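Local atomic coordinates of bradyzoite pseudokinase 1 (Toxoplasma gondii, PDB entry 6M7Z), a protein that is a divergent kinase without a glycine-rich loop that regulates the membrane ultrastructure of the parasitophorous vacuole. Residues Pro127-Met136 with Leu172-Val183; Ser142-Asn152 with Glu306-Tyr314. All coordinates share one frame; numbering follows the deposited sequence.

Overall arrangement
Contact 1 runs from the end of the N-lobe sheet, strand 121-127, into the helical lobe of a kinase fold; contact 2 lies within the helical lobe. Contact 1 is nearer the middle of the chain, about 9 Å from its centre, and joins the segment linking the lobes to the short strands after the catalytic-loop region; backbone and amide bonds dominate it. Contact 2 is further out, about 16 Å from the chain centre, where the C-terminal tail covers the start of helix 146-161 mainly with apolar side chains and a single backbone bond. Their centres are 11 Å apart, and they meet where Phe312 touches Val177 and Val183 and where Arg310 approaches Asp180 and Thr182.

Contact 1 of 2, residues Pro127-Met136 with Leu172-Val183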
loop_
_atom_site.group_PDB
_atom_site.type_symbol
_atom_site.label_atom_id
_atom_site.label_comp_id
_atom_site.label_asym_id
_atom_site.label_seq_id
_atom_site.Cartn_x
_atom_site.Cartn_y
_atom_site.Cartn_z
ATOM N N PRO A 127 8.372 -6.632 -0.045
ATOM C CA PRO A 127 8.136 -7.977 -0.544
ATOM C C PRO A 127 7.559 -7.829 -1.959
ATOM O O PRO A 127 6.814 -6.875 -2.224
ATOM C CB PRO A 127 7.110 -8.586 0.414
ATOM C CG PRO A 127 7.061 -7.665 1.608
ATOM C CD PRO A 127 7.570 -6.317 1.147
ATOM N N LEU A 128 7.934 -8.737 -2.863
ATOM C CA LEU A 128 7.398 -8.701 -4.202
ATOM C C LEU A 128 5.970 -9.227 -4.148
ATOM O O LEU A 128 5.743 -10.377 -3.795
ATOM C CB LEU A 128 8.262 -9.554 -5.121
ATOM C CG LEU A 128 7.765 -9.659 -6.553
ATOM C CD1 LEU A 128 7.534 -8.271 -7.167
ATOM C CD2 LEU A 128 8.758 -10.499 -7.360
ATOM N N SER A 129 5.002 -8.362 -4.463
ATOM C CA SER A 129 3.593 -8.702 -4.331
ATOM C C SER A 129 3.175 -9.607 -5.497
ATOM O O SER A 129 3.793 -9.586 -6.569
ATOM C CB SER A 129 2.747 -7.457 -4.254
ATOM O OG SER A 129 2.297 -7.052 -5.545
ATOM N N LYS A 130 2.121 -10.393 -5.263
ATOM C CA LYS A 130 1.522 -11.241 -6.289
ATOM C C LYS A 130 0.774 -10.387 -7.311
ATOM O O LYS A 130 0.584 -10.836 -8.428
ATOM C CB LYS A 130 0.560 -12.257 -5.666
ATOM C CG LYS A 130 1.226 -13.394 -4.913
ATOM C CD LYS A 130 1.693 -14.555 -5.832
ATOM C CE LYS A 130 2.970 -15.229 -5.369
ATOM N NZ LYS A 130 3.835 -15.639 -6.504
ATOM N N GLY A 131 0.335 -9.188 -6.907
ATOM C CA GLY A 131 -0.302 -8.252 -7.803
ATOM C C GLY A 131 -1.042 -7.166 -7.049
ATOM O O GLY A 131 -1.243 -7.260 -5.815
ATOM N N LEU A 132 -1.400 -6.110 -7.788
ATOM C CA LEU A 132 -2.255 -5.052 -7.296
ATOM C C LEU A 132 -3.707 -5.496 -7.472
ATOM O O LEU A 132 -4.022 -6.157 -8.447
ATOM C CB LEU A 132 -1.945 -3.775 -8.089
ATOM C CG LEU A 132 -0.478 -3.335 -8.081
ATOM C CD1 LEU A 132 -0.316 -2.002 -8.783
ATOM C CD2 LEU A 132 0.070 -3.237 -6.655
ATOM N N VAL A 133 -4.581 -5.141 -6.524
ATOM C CA VAL A 133 -5.912 -5.725 -6.467
ATOM C C VAL A 133 -6.714 -5.336 -7.721
ATOM O O VAL A 133 -7.408 -6.166 -8.298
ATOM C CB VAL A 133 -6.642 -5.296 -5.183
ATOM C CG1 VAL A 133 -8.122 -5.696 -5.217
ATOM C CG2 VAL A 133 -5.966 -5.892 -3.959
ATOM N N GLY A 134 -6.631 -4.053 -8.122
ATOM C CA GLY A 134 -7.359 -3.583 -9.303
ATOM C C GLY A 134 -6.970 -4.365 -10.554
ATOM O O GLY A 134 -7.819 -4.890 -11.270
ATOM N N ASP A 135 -5.658 -4.456 -10.803
ATOM C CA ASP A 135 -5.122 -5.201 -11.940
ATOM C C ASP A 135 -5.556 -6.669 -11.884
ATOM O O ASP A 135 -5.924 -7.230 -12.895
ATOM C CB ASP A 135 -3.598 -5.119 -11.991
ATOM C CG ASP A 135 -3.086 -3.723 -12.297
ATOM O OD1 ASP A 135 -3.911 -2.860 -12.723
ATOM O OD2 ASP A 135 -1.871 -3.492 -12.072
ATOM N N MET A 136 -5.485 -7.290 -10.709
ATOM C CA MET A 136 -5.809 -8.694 -10.590
ATOM C C MET A 136 -7.273 -8.951 -10.973
ATOM O O MET A 136 -7.559 -9.916 -11.692
ATOM C CB MET A 136 -5.579 -9.186 -9.164
ATOM C CG MET A 136 -4.137 -9.394 -8.841
ATOM S SD MET A 136 -3.943 -9.715 -7.087
ATOM C CE MET A 136 -4.279 -11.479 -7.046
ATOM N N LEU A 172 -8.268 1.073 -5.940
ATOM C CA LEU A 172 -8.106 -0.361 -5.837
ATOM C C LEU A 172 -6.637 -0.759 -5.866
ATOM O O LEU A 172 -6.234 -1.655 -5.130
ATOM C CB LEU A 172 -8.864 -1.065 -6.960
ATOM C CG LEU A 172 -10.327 -1.350 -6.646
ATOM C CD1 LEU A 172 -10.952 -2.068 -7.817
ATOM C CD2 LEU A 172 -10.472 -2.181 -5.385
ATOM N N ASN A 173 -5.845 -0.110 -6.716
ATOM C CA ASN A 173 -4.417 -0.490 -6.895
ATOM C C ASN A 173 -3.548 0.032 -5.737
ATOM O O ASN A 173 -2.353 -0.248 -5.717
ATOM C CB ASN A 173 -3.878 -0.062 -8.261
ATOM C CG ASN A 173 -4.298 -0.987 -9.391
ATOM O OD1 ASN A 173 -4.725 -2.130 -9.181
ATOM N ND2 ASN A 173 -4.178 -0.495 -10.611
ATOM N N SER A 174 -4.133 0.748 -4.772
ATOM C CA SER A 174 -3.451 1.064 -3.538
ATOM C C SER A 174 -3.227 -0.217 -2.734
ATOM O O SER A 174 -2.327 -0.274 -1.930
ATOM C CB SER A 174 -4.219 2.072 -2.714
ATOM O OG SER A 174 -4.367 3.306 -3.391
ATOM N N PHE A 175 -4.080 -1.217 -2.958
ATOM C CA PHE A 175 -4.078 -2.470 -2.251
ATOM C C PHE A 175 -3.315 -3.503 -3.078
ATOM O O PHE A 175 -3.450 -3.555 -4.305
ATOM C CB PHE A 175 -5.514 -2.915 -1.963
ATOM C CG PHE A 175 -6.273 -1.985 -1.043
ATOM C CD1 PHE A 175 -6.210 -2.126 0.333
ATOM C CD2 PHE A 175 -7.034 -0.948 -1.555
ATOM C CE1 PHE A 175 -6.902 -1.264 1.169
ATOM C CE2 PHE A 175 -7.716 -0.077 -0.720
ATOM C CZ PHE A 175 -7.654 -0.235 0.637
ATOM N N SER A 176 -2.513 -4.326 -2.395
ATOM C CA SER A 176 -1.777 -5.394 -3.059
ATOM C C SER A 176 -1.838 -6.682 -2.223
ATOM O O SER A 176 -2.157 -6.670 -1.042
ATOM C CB SER A 176 -0.373 -4.973 -3.366
ATOM O OG SER A 176 0.406 -4.839 -2.189
ATOM N N VAL A 177 -1.563 -7.800 -2.886
ATOM C CA VAL A 177 -1.666 -9.103 -2.288
ATOM C C VAL A 177 -0.245 -9.620 -2.080
ATOM O O VAL A 177 0.493 -9.773 -3.044
ATOM C CB VAL A 177 -2.478 -10.064 -3.177
ATOM C CG1 VAL A 177 -2.598 -11.438 -2.525
ATOM C CG2 VAL A 177 -3.853 -9.501 -3.521
ATOM N N LEU A 178 0.135 -9.864 -0.818
ATOM C CA LEU A 178 1.473 -10.363 -0.515
ATOM C C LEU A 178 1.529 -11.846 -0.874
ATOM O O LEU A 178 0.495 -12.500 -1.064
ATOM C CB LEU A 178 1.792 -10.120 0.963
ATOM C CG LEU A 178 1.859 -8.647 1.392
ATOM C CD1 LEU A 178 2.247 -8.525 2.858
ATOM C CD2 LEU A 178 2.828 -7.870 0.515
ATOM N N PRO A 179 2.743 -12.433 -1.030
ATOM C CA PRO A 179 2.865 -13.863 -1.319
ATOM C C PRO A 179 2.084 -14.767 -0.347
ATOM O O PRO A 179 1.499 -15.745 -0.796
ATOM C CB PRO A 179 4.367 -14.108 -1.271
ATOM C CG PRO A 179 4.944 -12.778 -1.692
ATOM C CD PRO A 179 4.043 -11.750 -1.036
ATOM N N ASP A 180 2.002 -14.416 0.942
ATOM C CA ASP A 180 1.270 -15.278 1.877
ATOM C C ASP A 180 -0.257 -15.081 1.756
ATOM O O ASP A 180 -1.019 -15.753 2.461
ATOM C CB ASP A 180 1.787 -15.117 3.312
ATOM C CG ASP A 180 1.481 -13.781 3.960
ATOM O OD1 ASP A 180 0.806 -12.935 3.295
ATOM O OD2 ASP A 180 1.934 -13.596 5.120
ATOM N N GLY A 181 -0.709 -14.158 0.893
ATOM C CA GLY A 181 -2.149 -13.936 0.618
ATOM C C GLY A 181 -2.769 -12.808 1.439
ATOM O O GLY A 181 -3.966 -12.509 1.256
ATOM N N THR A 182 -1.998 -12.186 2.346
ATOM C CA THR A 182 -2.440 -10.994 3.072
ATOM C C THR A 182 -2.662 -9.858 2.068
ATOM O O THR A 182 -1.841 -9.671 1.171
ATOM C CB THR A 182 -1.403 -10.535 4.108
ATOM O OG1 THR A 182 -0.957 -11.652 4.867
ATOM C CG2 THR A 182 -1.936 -9.490 5.065
ATOM N N VAL A 183 -3.769 -9.123 2.220
ATOM C CA VAL A 183 -4.042 -7.940 1.416
ATOM C C VAL A 183 -3.714 -6.713 2.265
ATOM O O VAL A 183 -4.259 -6.555 3.338
ATOM C CB VAL A 183 -5.498 -7.916 0.926
ATOM C CG1 VAL A 183 -5.842 -6.622 0.219
ATOM C CG2 VAL A 183 -5.798 -9.108 0.042
#
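Val133 and Phe175 join the segment leaving the N-lobe sheet of this kinase fold to the strand that follows the catalytic-loop region. The backbone bonds come first: Lys130 N donates to Val177 O at 2.8 Å, Val177 N returns a bond to Gly131 O at 3.0 Å, and Val133 N, at the start of helix 133-138, reaches Phe175 O. Between them Leu132 and Ser176 form a close antiparallel, non-hydrogen-bonded pair, with Leu132 CD2 resting 3.7 Å from Ser176 CB.

The polar side chains meet at the helix's first turn. Asn173 OD1 accepts from Asp135 N at 3.0 Å, in the carbonyl plane and on a lone pair, while Asn173 ND2 donates to Asp135 OD1 at 3.2 Å from above the carboxylate, the two planes being 70° apart. With CG beside its own backbone N (chi1 -79°), Asn173 swings its amide toward the helix.

The apolar contacts centre on Val133 and Met136. Val133 CG2 lies 3.6 Å from Phe175 CB, and Met136 SD comes equally near Val177 CG2, the Met136 and Val177 side chains crossing at about a right angle. Further along, Pro179 sits against Leu128 O.

The Asn173 amide thus grips Asp135 twice, accepting from its backbone N and donating to its carboxylate, and the helix start would probably strengthen the hold on OD1.

Contact 2 of 2, residues Ser142-Asn152 with Glu306-Tyr314; sequences SHPDVQVLAAN and EGKARPFRY
The Phe312 ring takes Pro144 over one face: Pro144 CB stands above the plane, displaced toward the rim, 4.0 Å from the ring centroid and 27° off its normal, a CH-pi contact. Ser142 CB and Leu149 CD1 approach the same ring obliquely, at CD1 and CE2. Here the C-terminal tail of the kinase fold, after helix 301-306, folds back over the start of helix 146-161. Pro144 and Phe312 run side by side and point the same way. The ring gets there because Phe312 CG stands beside the backbone N (chi1 -71°), which turns the ring in over Pro144 and toward Leu149. Val183, on the neighbouring strand, also touches Phe312 and Pro311.

Pro311 is the other large apolar piece. Pro311 CB packs 4.0 Å from Leu149 CB, while Val148 CG1 touches Pro311 CG, the two side chains crossing at about a right angle. The same Val148 CG1 methyl touches Ala309 CB at 3.8 Å, so one branch of Val148 spans two residues of the tail.

The polar link across the contact is between backbones: Asp145 N donates to Pro311 O at 2.9 Å, in the carbonyl plane. Asp145 works twice: it is also the N-cap of helix 146-161. With CG anti to its own N (chi1 -177°), its carboxylate turns away from the tail, and OD1 accepts weak capping bonds from Gln147 N and Val148 N.

Gly307 follows helix 301-306 in a Schellman motif. Just beyond it, Arg310 bends back on the tail, Arg310 NH1 donating to both Gly307 O at 2.8 Å and Ala309 O at 2.7 Å, with both oxygens close to the guanidinium plane.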
loop_
_atom_site.group_PDB
_atom_site.type_symbol
_atom_site.label_atom_id
_atom_site.label_comp_id
_atom_site.label_asym_id
_atom_site.label_seq_id
_atom_site.Cartn_x
_atom_site.Cartn_y
_atom_site.Cartn_z
ATOM N N SER A 142 -8.466 -13.536 -10.570
ATOM C CA SER A 142 -8.847 -13.944 -9.232
ATOM C C SER A 142 -10.296 -13.560 -8.968
ATOM O O SER A 142 -10.766 -12.528 -9.415
ATOM C CB SER A 142 -7.911 -13.340 -8.235
ATOM O OG SER A 142 -6.603 -13.871 -8.382
ATOM N N HIS A 143 -10.995 -14.451 -8.272
ATOM C CA HIS A 143 -12.394 -14.241 -7.900
ATOM C C HIS A 143 -12.455 -14.309 -6.380
ATOM O O HIS A 143 -12.567 -15.377 -5.794
ATOM C CB HIS A 143 -13.339 -15.220 -8.622
ATOM C CG HIS A 143 -13.305 -15.133 -10.115
ATOM N ND1 HIS A 143 -12.511 -15.980 -10.857
ATOM C CD2 HIS A 143 -13.869 -14.277 -11.002
ATOM C CE1 HIS A 143 -12.607 -15.675 -12.137
ATOM N NE2 HIS A 143 -13.411 -14.618 -12.250
ATOM N N PRO A 144 -12.332 -13.162 -5.684
ATOM C CA PRO A 144 -12.262 -13.152 -4.226
ATOM C C PRO A 144 -13.643 -13.205 -3.560
ATOM O O PRO A 144 -14.681 -12.978 -4.208
ATOM C CB PRO A 144 -11.658 -11.776 -3.944
ATOM C CG PRO A 144 -12.251 -10.909 -5.040
ATOM C CD PRO A 144 -12.290 -11.811 -6.259
ATOM N N ASP A 145 -13.634 -13.484 -2.257
ATOM C CA ASP A 145 -14.757 -13.223 -1.387
ATOM C C ASP A 145 -14.871 -11.693 -1.244
ATOM O O ASP A 145 -14.033 -11.044 -0.611
ATOM C CB ASP A 145 -14.558 -13.968 -0.063
ATOM C CG ASP A 145 -15.696 -13.854 0.927
ATOM O OD1 ASP A 145 -16.415 -12.848 0.876
ATOM O OD2 ASP A 145 -15.840 -14.782 1.759
ATOM N N VAL A 146 -15.919 -11.128 -1.854
ATOM C CA VAL A 146 -16.148 -9.686 -1.919
ATOM C C VAL A 146 -16.309 -9.106 -0.504
ATOM O O VAL A 146 -15.816 -8.021 -0.197
ATOM C CB VAL A 146 -17.372 -9.378 -2.795
ATOM C CG1 VAL A 146 -17.811 -7.929 -2.689
ATOM C CG2 VAL A 146 -17.088 -9.733 -4.241
ATOM N N GLN A 147 -17.046 -9.824 0.340
ATOM C CA GLN A 147 -17.362 -9.369 1.680
ATOM C C GLN A 147 -16.063 -9.179 2.479
ATOM O O GLN A 147 -15.871 -8.161 3.141
ATOM C CB GLN A 147 -18.287 -10.389 2.344
ATOM C CG GLN A 147 -18.702 -10.014 3.755
ATOM C CD GLN A 147 -19.255 -11.180 4.533
ATOM O OE1 GLN A 147 -18.911 -12.339 4.290
ATOM N NE2 GLN A 147 -20.145 -10.872 5.459
ATOM N N VAL A 148 -15.180 -10.174 2.399
ATOM C CA VAL A 148 -13.963 -10.209 3.204
ATOM C C VAL A 148 -12.950 -9.202 2.649
ATOM O O VAL A 148 -12.241 -8.560 3.424
ATOM C CB VAL A 148 -13.379 -11.634 3.273
ATOM C CG1 VAL A 148 -12.037 -11.662 4.003
ATOM C CG2 VAL A 148 -14.360 -12.596 3.936
ATOM N N LEU A 149 -12.893 -9.063 1.318
ATOM C CA LEU A 149 -11.958 -8.126 0.683
ATOM C C LEU A 149 -12.311 -6.699 1.101
ATOM O O LEU A 149 -11.442 -5.924 1.511
ATOM C CB LEU A 149 -12.011 -8.271 -0.841
ATOM C CG LEU A 149 -11.112 -7.309 -1.621
ATOM C CD1 LEU A 149 -9.669 -7.397 -1.165
ATOM C CD2 LEU A 149 -11.180 -7.619 -3.097
ATOM N N ALA A 150 -13.601 -6.377 1.021
ATOM C CA ALA A 150 -14.098 -5.055 1.379
ATOM C C ALA A 150 -13.785 -4.758 2.848
ATOM O O ALA A 150 -13.389 -3.658 3.183
ATOM C CB ALA A 150 -15.574 -4.970 1.098
ATOM N N ALA A 151 -13.950 -5.766 3.707
ATOM C CA ALA A 151 -13.717 -5.608 5.143
ATOM C C ALA A 151 -12.208 -5.408 5.399
ATOM O O ALA A 151 -11.827 -4.577 6.214
ATOM C CB ALA A 151 -14.264 -6.799 5.893
ATOM N N ASN A 152 -11.381 -6.188 4.687
ATOM C CA ASN A 152 -9.906 -6.102 4.711
ATOM C C ASN A 152 -9.482 -4.662 4.343
ATOM O O ASN A 152 -8.624 -4.058 4.997
ATOM C CB ASN A 152 -9.318 -7.202 3.814
ATOM C CG ASN A 152 -7.831 -7.470 3.998
ATOM O OD1 ASN A 152 -7.042 -6.550 4.215
ATOM N ND2 ASN A 152 -7.426 -8.730 3.877
ATOM N N GLU A 306 -5.739 -8.281 12.496
ATOM C CA GLU A 306 -4.519 -9.008 12.865
ATOM C C GLU A 306 -3.855 -9.588 11.616
ATOM O O GLU A 306 -2.722 -10.066 11.685
ATOM C CB GLU A 306 -4.799 -10.135 13.863
ATOM C CG GLU A 306 -5.084 -9.670 15.289
ATOM C CD GLU A 306 -4.301 -8.472 15.813
ATOM O OE1 GLU A 306 -4.945 -7.517 16.313
ATOM O OE2 GLU A 306 -3.050 -8.491 15.730
ATOM N N GLY A 307 -4.571 -9.572 10.486
ATOM C CA GLY A 307 -3.982 -9.883 9.187
ATOM C C GLY A 307 -4.149 -11.339 8.800
ATOM O O GLY A 307 -3.336 -11.878 8.036
ATOM N N LYS A 308 -5.241 -11.954 9.282
ATOM C CA LYS A 308 -5.491 -13.376 9.119
ATOM C C LYS A 308 -6.469 -13.632 7.967
ATOM O O LYS A 308 -6.613 -14.782 7.562
ATOM C CB LYS A 308 -5.971 -13.968 10.449
ATOM C CG LYS A 308 -4.821 -14.369 11.367
ATOM C CD LYS A 308 -5.136 -14.381 12.852
ATOM C CE LYS A 308 -3.871 -14.400 13.679
ATOM N NZ LYS A 308 -4.127 -14.026 15.088
ATOM N N ALA A 309 -7.099 -12.580 7.433
ATOM C CA ALA A 309 -8.004 -12.736 6.306
ATOM C C ALA A 309 -7.215 -13.120 5.047
ATOM O O ALA A 309 -6.080 -12.697 4.848
ATOM C CB ALA A 309 -8.821 -11.491 6.087
ATOM N N ARG A 310 -7.846 -13.952 4.210
ATOM C CA ARG A 310 -7.289 -14.415 2.955
ATOM C C ARG A 310 -8.421 -14.379 1.930
ATOM O O ARG A 310 -8.960 -15.411 1.528
ATOM C CB ARG A 310 -6.676 -15.806 3.129
ATOM C CG ARG A 310 -5.475 -15.863 4.073
ATOM C CD ARG A 310 -4.256 -15.161 3.513
ATOM N NE ARG A 310 -3.073 -15.291 4.354
ATOM C CZ ARG A 310 -2.856 -14.594 5.467
ATOM N NH1 ARG A 310 -3.737 -13.692 5.877
ATOM N NH2 ARG A 310 -1.749 -14.800 6.160
ATOM N N PRO A 311 -8.812 -13.172 1.466
ATOM C CA PRO A 311 -9.956 -13.020 0.572
ATOM C C PRO A 311 -9.822 -13.747 -0.780
ATOM O O PRO A 311 -10.839 -13.961 -1.448
ATOM C CB PRO A 311 -10.036 -11.507 0.290
ATOM C CG PRO A 311 -9.129 -10.847 1.320
ATOM C CD PRO A 311 -8.131 -11.899 1.735
ATOM N N PHE A 312 -8.585 -14.097 -1.175
ATOM C CA PHE A 312 -8.282 -14.666 -2.488
ATOM C C PHE A 312 -8.001 -16.175 -2.422
ATOM O O PHE A 312 -7.683 -16.758 -3.447
ATOM C CB PHE A 312 -7.100 -13.939 -3.138
ATOM C CG PHE A 312 -7.400 -12.535 -3.595
ATOM C CD1 PHE A 312 -8.034 -12.304 -4.804
ATOM C CD2 PHE A 312 -7.052 -11.437 -2.815
ATOM C CE1 PHE A 312 -8.333 -11.013 -5.215
ATOM C CE2 PHE A 312 -7.363 -10.151 -3.222
ATOM C CZ PHE A 312 -7.985 -9.945 -4.423
ATOM N N ARG A 313 -8.167 -16.815 -1.251
ATOM C CA ARG A 313 -8.184 -18.297 -1.149
ATOM C C ARG A 313 -9.577 -18.829 -1.526
ATOM O O ARG A 313 -10.570 -18.172 -1.256
ATOM C CB ARG A 313 -7.820 -18.741 0.274
ATOM C CG ARG A 313 -6.442 -19.369 0.395
ATOM C CD ARG A 313 -6.054 -19.615 1.846
ATOM N NE ARG A 313 -4.954 -20.557 2.016
ATOM C CZ ARG A 313 -4.149 -20.611 3.080
ATOM N NH1 ARG A 313 -4.192 -19.665 4.003
ATOM N NH2 ARG A 313 -3.294 -21.611 3.210
ATOM N N TYR A 314 -9.644 -20.019 -2.144
ATOM C CA TYR A 314 -10.881 -20.839 -2.131
ATOM C C TYR A 314 -10.587 -22.184 -1.467
ATOM O O TYR A 314 -10.873 -22.383 -0.294
ATOM C CB TYR A 314 -11.432 -21.100 -3.536
ATOM C CG TYR A 314 -10.432 -21.679 -4.503
ATOM C CD1 TYR A 314 -9.913 -22.955 -4.334
ATOM C CD2 TYR A 314 -10.011 -20.954 -5.610
ATOM C CE1 TYR A 314 -8.998 -23.491 -5.228
ATOM C CE2 TYR A 314 -9.096 -21.474 -6.514
ATOM C CZ TYR A 314 -8.584 -22.745 -6.320
ATOM O OH TYR A 314 -7.681 -23.251 -7.209
#